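Neuraminidase (Influenza A virus, PDB 4GDI) forms a tetrameric neuraminidase-like beta-propeller of a bat virus and probably releases terminal sialic acid, although its putative active site has diverged. Local coordinates at residues Asn70-Met73 / Glu74-Glu77; Thr282-Glu285 / Ser286-Asn289. All coordinates share one frame; numbering follows the deposited sequence.

Interaction 1: residues Asn70-Met73 / Glu74-Glu77; sequences NTSM and EWEE. With NAG (2-acetamido-2-deoxy-beta-D-glucopyranose), chain Q.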
loop_
_atom_site.group_PDB
_atom_site.type_symbol
_atom_site.label_atom_id
_atom_site.label_comp_id
_atom_site.label_asym_id
_atom_site.label_seq_id
_atom_site.Cartn_x
_atom_site.Cartn_y
_atom_site.Cartn_z
ATOM N N ASN A 70 0.027 -26.207 -0.596
ATOM C CA ASN A 70 -1.085 -27.144 -0.435
ATOM C C ASN A 70 -2.252 -26.462 0.283
ATOM O O ASN A 70 -2.240 -26.306 1.507
ATOM C CB ASN A 70 -0.640 -28.417 0.311
ATOM C CG ASN A 70 -1.632 -29.579 0.153
ATOM O OD1 ASN A 70 -2.845 -29.366 0.068
ATOM N ND2 ASN A 70 -1.109 -30.818 0.113
ATOM N N THR A 71 -3.258 -26.061 -0.496
ATOM C CA THR A 71 -4.441 -25.373 0.026
ATOM C C THR A 71 -5.695 -25.872 -0.692
ATOM O O THR A 71 -5.614 -26.732 -1.561
ATOM C CB THR A 71 -4.344 -23.835 -0.181
ATOM O OG1 THR A 71 -4.632 -23.508 -1.546
ATOM C CG2 THR A 71 -2.950 -23.310 0.193
ATOM N N SER A 72 -6.854 -25.323 -0.341
ATOM C CA SER A 72 -8.095 -25.624 -1.065
ATOM C C SER A 72 -8.418 -24.568 -2.139
ATOM O O SER A 72 -9.549 -24.512 -2.638
ATOM C CB SER A 72 -9.281 -25.694 -0.097
ATOM O OG SER A 72 -9.043 -26.600 0.964
ATOM N N MET A 73 -7.444 -23.729 -2.487
ATOM C CA MET A 73 -7.729 -22.572 -3.343
ATOM C C MET A 73 -8.275 -23.008 -4.706
ATOM O O MET A 73 -9.087 -22.313 -5.311
ATOM C CB MET A 73 -6.475 -21.704 -3.517
ATOM C CG MET A 73 -6.741 -20.367 -4.214
ATOM S SD MET A 73 -5.308 -19.262 -4.214
ATOM C CE MET A 73 -5.352 -18.665 -2.524
ATOM N N GLU A 74 -7.831 -24.169 -5.179
ATOM C CA GLU A 74 -8.197 -24.638 -6.509
ATOM C C GLU A 74 -9.680 -24.967 -6.623
ATOM O O GLU A 74 -10.260 -24.822 -7.702
ATOM C CB GLU A 74 -7.363 -25.866 -6.887
ATOM C CG GLU A 74 -7.443 -26.258 -8.365
ATOM C CD GLU A 74 -8.704 -27.041 -8.706
ATOM O OE1 GLU A 74 -9.070 -27.959 -7.936
ATOM O OE2 GLU A 74 -9.330 -26.734 -9.746
ATOM N N TRP A 75 -10.304 -25.420 -5.536
ATOM C CA TRP A 75 -11.701 -25.832 -5.648
ATOM C C TRP A 75 -12.652 -24.951 -4.848
ATOM O O TRP A 75 -13.868 -25.026 -5.028
ATOM C CB TRP A 75 -11.874 -27.310 -5.294
ATOM C CG TRP A 75 -11.578 -27.647 -3.885
ATOM C CD1 TRP A 75 -12.429 -27.544 -2.823
ATOM C CD2 TRP A 75 -10.350 -28.168 -3.368
ATOM N NE1 TRP A 75 -11.803 -27.962 -1.671
ATOM C CE2 TRP A 75 -10.525 -28.353 -1.981
ATOM C CE3 TRP A 75 -9.116 -28.495 -3.944
ATOM C CZ2 TRP A 75 -9.514 -28.844 -1.161
ATOM C CZ3 TRP A 75 -8.113 -28.985 -3.127
ATOM C CH2 TRP A 75 -8.319 -29.157 -1.751
ATOM N N GLU A 76 -12.098 -24.101 -3.989
ATOM C CA GLU A 76 -12.871 -23.016 -3.389
ATOM C C GLU A 76 -12.595 -21.734 -4.168
ATOM O O GLU A 76 -11.669 -20.979 -3.851
ATOM C CB GLU A 76 -12.501 -22.828 -1.926
ATOM C CG GLU A 76 -12.842 -24.024 -1.068
ATOM C CD GLU A 76 -12.793 -23.700 0.408
ATOM O OE1 GLU A 76 -13.240 -22.596 0.788
ATOM O OE2 GLU A 76 -12.305 -24.546 1.184
ATOM N N GLU A 77 -13.406 -21.505 -5.193
ATOM C CA GLU A 77 -13.095 -20.507 -6.202
ATOM C C GLU A 77 -13.597 -19.134 -5.816
ATOM O O GLU A 77 -14.789 -18.949 -5.536
ATOM C CB GLU A 77 -13.692 -20.921 -7.548
ATOM C CG GLU A 77 -13.240 -22.294 -7.987
ATOM C CD GLU A 77 -13.598 -22.605 -9.426
ATOM O OE1 GLU A 77 -12.808 -22.244 -10.321
ATOM O OE2 GLU A 77 -14.658 -23.226 -9.656
HETATM C C1 NAG Q . -2.068 -31.836 0.498
HETATM C C2 NAG Q . -1.787 -33.049 -0.390
HETATM C C3 NAG Q . -2.457 -34.347 0.076
HETATM C C4 NAG Q . -2.462 -34.509 1.588
HETATM C C5 NAG Q . -2.876 -33.207 2.255
HETATM C C6 NAG Q . -2.919 -33.357 3.777
HETATM C C7 NAG Q . -1.341 -32.295 -2.634
HETATM C C8 NAG Q . -1.920 -31.496 -3.767
HETATM N N2 NAG Q . -2.211 -32.746 -1.740
HETATM O O3 NAG Q . -1.755 -35.445 -0.463
HETATM O O4 NAG Q . -3.356 -35.543 1.941
HETATM O O5 NAG Q . -1.975 -32.188 1.863
HETATM O O6 NAG Q . -1.763 -34.017 4.253
HETATM O O7 NAG Q . -0.129 -32.512 -2.549
HETATM O O HOH W 1 -5.748 -26.160 -4.216
#
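The backbone oxygen of Ser72 is gripped by two amides as the chain curls through a beta turn, Ser72 to Trp75, set inside an alpha turn to Glu76, in the loop between strands 67-68 and 78-83 of the propeller. Glu76 N lies 2.9 Å from Ser72 O and approaches almost in line with the carbonyl bond. Trp75 N, 3.1 Å from Ser72 O, comes from above the carbonyl plane, 51° out of it. An ST turn leads into this curl: the hydroxyl Thr71 OG1 accepts from Met73 N at 3.0 Å, a job for which threonine's short side chain is well suited. Trp75 then folds back over Ser72. With chi1 at 65°, its CG sits between its own N and carbonyl carbon, and the indole is brought over the serine. Ser72 CA makes a CH-pi contact 3.6 Å from the centroid of the Trp75 six-membered ring, only 15° off its normal. Ser72 OG, lying beside its own backbone N, comes within 3.1 Å of Trp75 CZ2; a small residue lets the flat ring come this close. Pro29 of a neighbouring subunit packs on Thr71, Ser72 and Met73, so the turn belongs to the tetramer interface, while Glu74 turns to a salt bridge with Arg42. Asn70 ND2 carries an N-linked sugar through NAG C1. One water closes the turn, donating to Thr71 O at 2.7 Å and accepting from Glu74 N at 3.0 Å.

Interaction 2: residues Thr282-Glu285 / Ser286-Asn289; sequences TKAE and SSQN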
loop_
_atom_site.group_PDB
_atom_site.type_symbol
_atom_site.label_atom_id
_atom_site.label_comp_id
_atom_site.label_asym_id
_atom_site.label_seq_id
_atom_site.Cartn_x
_atom_site.Cartn_y
_atom_site.Cartn_z
ATOM N N THR A 282 -4.768 -17.003 -33.647
ATOM C CA THR A 282 -3.455 -17.640 -33.587
ATOM C C THR A 282 -2.799 -17.566 -34.975
ATOM O O THR A 282 -3.473 -17.618 -36.000
ATOM C CB THR A 282 -3.576 -19.101 -33.152
ATOM O OG1 THR A 282 -4.440 -19.795 -34.055
ATOM C CG2 THR A 282 -4.154 -19.208 -31.710
ATOM N N LYS A 283 -1.485 -17.415 -35.001
ATOM C CA LYS A 283 -0.736 -17.467 -36.253
ATOM C C LYS A 283 -1.110 -18.753 -36.997
ATOM O O LYS A 283 -1.586 -18.712 -38.127
ATOM C CB LYS A 283 0.765 -17.410 -35.950
ATOM C CG LYS A 283 1.701 -17.653 -37.129
ATOM C CD LYS A 283 1.515 -16.636 -38.235
ATOM C CE LYS A 283 2.510 -16.870 -39.374
ATOM N NZ LYS A 283 3.941 -16.792 -38.931
ATOM N N ALA A 284 -0.938 -19.885 -36.327
ATOM C CA ALA A 284 -1.150 -21.188 -36.944
ATOM C C ALA A 284 -2.504 -21.793 -36.581
ATOM O O ALA A 284 -2.969 -21.669 -35.447
ATOM C CB ALA A 284 -0.033 -22.133 -36.512
ATOM N N GLU A 285 -3.126 -22.480 -37.532
ATOM C CA GLU A 285 -4.347 -23.227 -37.237
ATOM C C GLU A 285 -4.011 -24.551 -36.555
ATOM O O GLU A 285 -4.895 -25.265 -36.092
ATOM C CB GLU A 285 -5.109 -23.520 -38.521
ATOM C CG GLU A 285 -4.418 -24.547 -39.393
ATOM C CD GLU A 285 -4.973 -24.584 -40.789
ATOM O OE1 GLU A 285 -4.848 -23.562 -41.499
ATOM O OE2 GLU A 285 -5.538 -25.629 -41.172
ATOM N N SER A 286 -2.724 -24.873 -36.517
ATOM C CA SER A 286 -2.264 -26.175 -36.060
ATOM C C SER A 286 -1.884 -26.158 -34.579
ATOM O O SER A 286 -1.929 -27.180 -33.906
ATOM C CB SER A 286 -1.066 -26.613 -36.904
ATOM O OG SER A 286 -0.162 -25.530 -37.098
ATOM N N SER A 287 -1.510 -24.991 -34.071
ATOM C CA SER A 287 -1.159 -24.864 -32.666
ATOM C C SER A 287 -1.646 -23.526 -32.143
ATOM O O SER A 287 -1.844 -22.594 -32.908
ATOM C CB SER A 287 0.354 -24.950 -32.489
ATOM O OG SER A 287 0.986 -23.780 -32.981
ATOM N N GLN A 288 -1.811 -23.436 -30.831
ATOM C CA GLN A 288 -2.257 -22.206 -30.193
ATOM C C GLN A 288 -1.065 -21.271 -30.021
ATOM O O GLN A 288 -0.763 -20.830 -28.914
ATOM C CB GLN A 288 -2.867 -22.546 -28.839
ATOM C CG GLN A 288 -4.120 -21.819 -28.514
ATOM C CD GLN A 288 -4.742 -22.352 -27.249
ATOM O OE1 GLN A 288 -5.452 -23.350 -27.279
ATOM N NE2 GLN A 288 -4.447 -21.711 -26.121
ATOM N N ASN A 289 -0.373 -20.984 -31.121
ATOM C CA ASN A 289 0.810 -20.146 -31.070
ATOM C C ASN A 289 0.661 -18.893 -31.915
ATOM O O ASN A 289 0.027 -18.928 -32.966
ATOM C CB ASN A 289 2.021 -20.942 -31.539
ATOM C CG ASN A 289 2.381 -22.048 -30.577
ATOM O OD1 ASN A 289 1.820 -23.145 -30.627
ATOM N ND2 ASN A 289 3.294 -21.754 -29.669
#
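Thr282 lays its branched side chain against the returning limb of the loop, its methyl CG2 3.9 Å from Gln288 CA and its CB beside the carbonyl oxygen of Asn289. The chain doubles back here between strands 277-281 and 289-296 of the propeller, and an inverse gamma turn centred on Gln288 sharpens the way out, with a weak bond from Asn289 N to Ser287 O. Threonine suits the place because its two branches do different work. The methyl packs on the backbone of Gln288, whereas the hydroxyl, with chi1 at 57°, lies on one face of the loop and donates to Ala284 O at 2.8 Å. It arrives from above that carbonyl's plane, 43° out of it. Lys283 N adds a weak, bent bond to Asn289 O, 3.0 Å long, while its amine leaves to form a salt bridge with Glu311. Ala284 CB is on the opposite face, where its small methyl lies 3.4 Å from Ser286 OG and, more loosely, 4.0 Å from Ser287 OG. On the returning limb Ser287 OG donates to Asn289 OD1 at 2.6 Å, tilted 26° from the amide's carbonyl plane. This bond helps fix the rotation of the carboxamide, whose ND2 in turn donates to Asn315 O. Gln288 similarly uses NE2 on Thr318 O, and Phe246 packs against both Thr282 and Gln288. Ser287 N is buried without a partner. Ala284 O and Ser287 O, both acceptors, stand only 2.9 Å apart, and the repulsion between them is probably eased by the Thr282 hydroxyl proton directed at Ala284 O. Each limb thus seems stiffened by its own side-chain bond, while a weak bond and packing join the two.

How the interactions relate
Following the chain from the N terminus, interaction 1 comes first, curling the connection from strand 67-68 to strand 78-83. About two hundred residues later, interaction 2 folds the connection from strand 277-281 to strand 289-296. The two are in series, neither nested nor crossed, and each closes a short local loop. The centres of interactions 1 and 2 are 32 Å apart. Their nearest atoms are about 18 Å apart, so they do not touch. Segment 70-77 packs against a neighbouring subunit and, through Met73, on strand 53-64. In contrast, 282-289 meets no other protein chain of the assembly; it leans on loops of its own chain, while Lys283 reaches strand 309-311 and Gln288 strand 317-324.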